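Local coordinates for putative cell surface hydrolase (Lactobacillus plantarum, PDB 3LP5), which is a putative cell-surface hydrolase of the alpha/beta-hydrolase clan whose substrate is not known, at residues H99-G104 against H127-M132. Residues are numbered along the deposited sequence; the frame is centred on the assembly and turned at random.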
ATOM      1  N   HIS A  99      -8.424  10.314 -10.233  1.00 14.86           N
ATOM      2  CA  HIS A  99      -7.436   9.252 -10.450  1.00 16.63           C
ATOM      3  C   HIS A  99      -6.517   9.314  -9.216  1.00 15.32           C
ATOM      4  O   HIS A  99      -6.288  10.430  -8.697  1.00 15.16           O
ATOM      5  CB  HIS A  99      -6.601   9.499 -11.750  1.00 18.12           C
ATOM      6  CG  HIS A  99      -7.282   9.042 -13.010  1.00 25.27           C
ATOM      7  ND1 HIS A  99      -8.046   9.887 -13.802  1.00 29.70           N
ATOM      8  CD2 HIS A  99      -7.314   7.828 -13.623  1.00 29.33           C
ATOM      9  CE1 HIS A  99      -8.521   9.210 -14.840  1.00 32.15           C
ATOM     10  NE2 HIS A  99      -8.085   7.960 -14.758  1.00 33.45           N
ATOM     11  N   PHE A 100      -6.040   8.160  -8.715  1.00 12.92           N
ATOM     12  CA  PHE A 100      -5.051   8.171  -7.628  1.00 12.47           C
ATOM     13  C   PHE A 100      -4.173   6.908  -7.674  1.00 12.02           C
ATOM     14  O   PHE A 100      -4.446   5.957  -8.428  1.00 12.64           O
ATOM     15  CB  PHE A 100      -5.733   8.315  -6.228  1.00 12.05           C
ATOM     16  CG  PHE A 100      -6.541   7.114  -5.824  1.00 12.50           C
ATOM     17  CD1 PHE A 100      -6.062   6.227  -4.915  1.00 12.24           C
ATOM     18  CD2 PHE A 100      -7.809   6.886  -6.391  1.00 15.86           C
ATOM     19  CE1 PHE A 100      -6.804   5.101  -4.513  1.00 13.47           C
ATOM     20  CE2 PHE A 100      -8.579   5.729  -6.024  1.00 15.52           C
ATOM     21  CZ  PHE A 100      -8.087   4.844  -5.085  1.00 13.08           C
ATOM     22  N   TYR A 101      -3.061   6.950  -6.949  1.00 10.41           N
ATOM     23  CA  TYR A 101      -2.231   5.787  -6.722  1.00 13.33           C
ATOM     24  C   TYR A 101      -2.228   5.435  -5.224  1.00 12.71           C
ATOM     25  O   TYR A 101      -2.362   6.296  -4.326  1.00 11.57           O
ATOM     26  CB  TYR A 101      -0.800   6.042  -7.185  1.00 14.72           C
ATOM     27  CG  TYR A 101      -0.736   6.815  -8.476  1.00 17.02           C
ATOM     28  CD1 TYR A 101      -0.800   6.152  -9.674  1.00 19.45           C
ATOM     29  CD2 TYR A 101      -0.734   8.214  -8.486  1.00 21.54           C
ATOM     30  CE1 TYR A 101      -0.760   6.810 -10.854  1.00 21.05           C
ATOM     31  CE2 TYR A 101      -0.709   8.916  -9.694  1.00 23.15           C
ATOM     32  CZ  TYR A 101      -0.717   8.192 -10.881  1.00 25.29           C
ATOM     33  OH  TYR A 101      -0.677   8.805 -12.123  1.00 26.07           O
ATOM     34  N   ALA A 102      -2.015   4.166  -4.958  1.00 13.16           N
ATOM     35  CA  ALA A 102      -2.086   3.705  -3.580  1.00 12.21           C
ATOM     36  C   ALA A 102      -0.827   2.957  -3.196  1.00 12.21           C
ATOM     37  O   ALA A 102      -0.318   2.155  -3.987  1.00 10.04           O
ATOM     38  CB  ALA A 102      -3.323   2.820  -3.420  1.00 10.81           C
ATOM     39  N   LEU A 103      -0.308   3.247  -1.979  1.00 11.86           N
ATOM     40  CA  LEU A 103       0.767   2.496  -1.395  1.00 12.22           C
ATOM     41  C   LEU A 103       0.257   1.929  -0.073  1.00 11.90           C
ATOM     42  O   LEU A 103      -0.240   2.685   0.775  1.00 13.01           O
ATOM     43  CB  LEU A 103       1.994   3.370  -1.116  1.00 11.69           C
ATOM     44  CG  LEU A 103       3.189   2.676  -0.456  1.00 13.60           C
ATOM     45  CD1 LEU A 103       3.914   1.717  -1.351  1.00 13.44           C
ATOM     46  CD2 LEU A 103       4.262   3.646   0.081  1.00 13.55           C
ATOM     47  N   GLY A 104       0.415   0.624   0.126  1.00 11.99           N
ATOM     48  CA  GLY A 104       0.046  -0.042   1.395  1.00 12.09           C
ATOM     49  C   GLY A 104       1.250  -0.742   1.997  1.00 14.46           C
ATOM     50  O   GLY A 104       1.843  -1.664   1.390  1.00 14.55           O
ATOM     51  N   HIS A 127     -11.033   6.784  -9.910  1.00 17.46           N
ATOM     52  CA  HIS A 127     -10.403   5.483 -10.223  1.00 17.06           C
ATOM     53  C   HIS A 127      -8.958   5.345  -9.717  1.00 16.29           C
ATOM     54  O   HIS A 127      -8.239   6.331  -9.682  1.00 14.77           O
ATOM     55  CB  HIS A 127     -10.468   5.225 -11.718  1.00 19.21           C
ATOM     56  CG  HIS A 127     -11.853   5.360 -12.271  1.00 25.45           C
ATOM     57  ND1 HIS A 127     -12.266   6.473 -12.979  1.00 30.23           N
ATOM     58  CD2 HIS A 127     -12.947   4.565 -12.149  1.00 28.58           C
ATOM     59  CE1 HIS A 127     -13.542   6.342 -13.306  1.00 29.05           C
ATOM     60  NE2 HIS A 127     -13.982   5.198 -12.806  1.00 31.41           N
ATOM     61  N   ILE A 128      -8.565   4.117  -9.335  1.00 14.78           N
ATOM     62  CA  ILE A 128      -7.187   3.851  -8.935  1.00 15.00           C
ATOM     63  C   ILE A 128      -6.437   3.413 -10.183  1.00 15.77           C
ATOM     64  O   ILE A 128      -6.982   2.702 -10.985  1.00 15.06           O
ATOM     65  CB  ILE A 128      -7.113   2.821  -7.816  1.00 15.64           C
ATOM     66  CG1 ILE A 128      -5.666   2.646  -7.313  1.00 13.36           C
ATOM     67  CG2 ILE A 128      -7.789   1.495  -8.229  1.00 15.61           C
ATOM     68  CD1 ILE A 128      -5.582   1.689  -6.261  1.00 15.91           C
ATOM     69  N   ASP A 129      -5.218   3.890 -10.361  1.00 15.18           N
ATOM     70  CA  ASP A 129      -4.407   3.529 -11.532  1.00 17.01           C
ATOM     71  C   ASP A 129      -3.402   2.436 -11.172  1.00 15.69           C
ATOM     72  O   ASP A 129      -3.186   1.460 -11.942  1.00 14.10           O
ATOM     73  CB  ASP A 129      -3.602   4.746 -12.046  1.00 18.86           C
ATOM     74  CG  ASP A 129      -4.472   5.807 -12.735  1.00 25.81           C
ATOM     75  OD1 ASP A 129      -5.694   5.569 -12.944  1.00 33.39           O
ATOM     76  OD2 ASP A 129      -3.937   6.897 -13.091  1.00 30.20           O
ATOM     77  N   ARG A 130      -2.752   2.620 -10.026  1.00 14.14           N
ATOM     78  CA  ARG A 130      -1.688   1.718  -9.574  1.00 15.32           C
ATOM     79  C   ARG A 130      -1.746   1.506  -8.052  1.00 13.79           C
ATOM     80  O   ARG A 130      -2.059   2.441  -7.328  1.00 13.82           O
ATOM     81  CB  ARG A 130      -0.326   2.267  -9.960  1.00 14.68           C
ATOM     82  CG  ARG A 130      -0.156   2.315 -11.483  1.00 18.77           C
ATOM     83  CD  ARG A 130       1.323   2.512 -11.925  1.00 18.91           C
ATOM     84  NE  ARG A 130       1.705   3.868 -11.552  1.00 25.25           N
ATOM     85  CZ  ARG A 130       1.709   4.897 -12.397  1.00 22.99           C
ATOM     86  NH1 ARG A 130       1.348   4.703 -13.647  1.00 24.26           N
ATOM     87  NH2 ARG A 130       2.062   6.107 -11.979  1.00 19.70           N
ATOM     88  N   LEU A 131      -1.526   0.260  -7.631  1.00 12.52           N
ATOM     89  CA  LEU A 131      -1.361  -0.194  -6.231  1.00 11.61           C
ATOM     90  C   LEU A 131      -0.013  -0.888  -5.995  1.00 11.98           C
ATOM     91  O   LEU A 131       0.364  -1.821  -6.715  1.00 13.46           O
ATOM     92  CB  LEU A 131      -2.501  -1.166  -5.845  1.00 11.32           C
ATOM     93  CG  LEU A 131      -2.378  -1.819  -4.444  1.00 13.34           C
ATOM     94  CD1 LEU A 131      -2.425  -0.761  -3.283  1.00 12.16           C
ATOM     95  CD2 LEU A 131      -3.471  -2.915  -4.380  1.00 11.40           C
ATOM     96  N   MET A 132       0.751  -0.420  -5.036  1.00 11.29           N
ATOM     97  CA  MET A 132       1.927  -1.184  -4.571  1.00 11.51           C
ATOM     98  C   MET A 132       1.698  -1.579  -3.105  1.00 12.63           C
ATOM     99  O   MET A 132       1.302  -0.748  -2.254  1.00 12.98           O
ATOM    100  CB  MET A 132       3.238  -0.389  -4.763  1.00 12.07           C
ATOM    101  CG  MET A 132       4.542  -0.929  -4.054  1.00 12.59           C
ATOM    102  SD  MET A 132       6.055   0.039  -4.501  1.00  5.84           S
ATOM    103  CE  MET A 132       6.290  -0.584  -6.138  1.00 12.44           C
TER
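Phe100 O accepts Asp129 N at 2.9 Å, one of five backbone hydrogen bonds that join the parallel segments 99-104 and 127-132. Its near-linear approach to the donor (N-H...O 167°) contrasts with the more bent bond from Phe100 N to His127 O. Farther along, Ala102 N bonds to Arg130 O and Met132 N to Ala102 O; Gly104 N reaches Met132 O at 2.9 Å. Phe100 pairs with Ile128 but Ala102 with Leu131, so 127-132 carries one extra residue: a beta bulge at Asp129, whose backbone departs from extended geometry. The bulge leaves Arg130 N buried without a partner.

Apolar contacts occupy the face bearing Phe100, Ala102, Ile128 and Leu131. Trp112 and Leu116 of helix 107-118 cover the three aliphatic residues, while Phe88 of helix 74-92 meets the Phe100 ring. With Phe100 CG between the backbone N and the carbonyl carbon (chi1 68°), the ring turns against Ile128, whose CB sits over it as a CH-pi contact, 4.0 Å from the centroid. Ala102 CB meets Ile128 CD1 at 3.8 Å and Leu131 CD1 at 3.7 Å. Replacing Phe100 by an alanine would probably leave Ile128 CB without its ring and open a gap beside Phe88.

On the other face, Tyr101 and Arg130 run side by side, ring and guanidinium planes 17° apart. Tyr101 CE1 lies over the guanidinium, offset toward its rim, and is 3.1 Å from Arg130 NH2. Arg130 NE bonds to Leu231 O, anchoring this flat group to helix 217-231. Toward the C-terminal end of both segments, Leu103 CD1 touches Met132 CG at 3.8 Å.

The strands and helix 107-118 form a beta-alpha-beta unit of the alpha/beta-hydrolase sheet, and Gly104 probably begins a nucleophile elbow. Main-chain bonds fix the parallel pairing, while the faces differ: one apolar, the other carrying a Tyr-Arg pair.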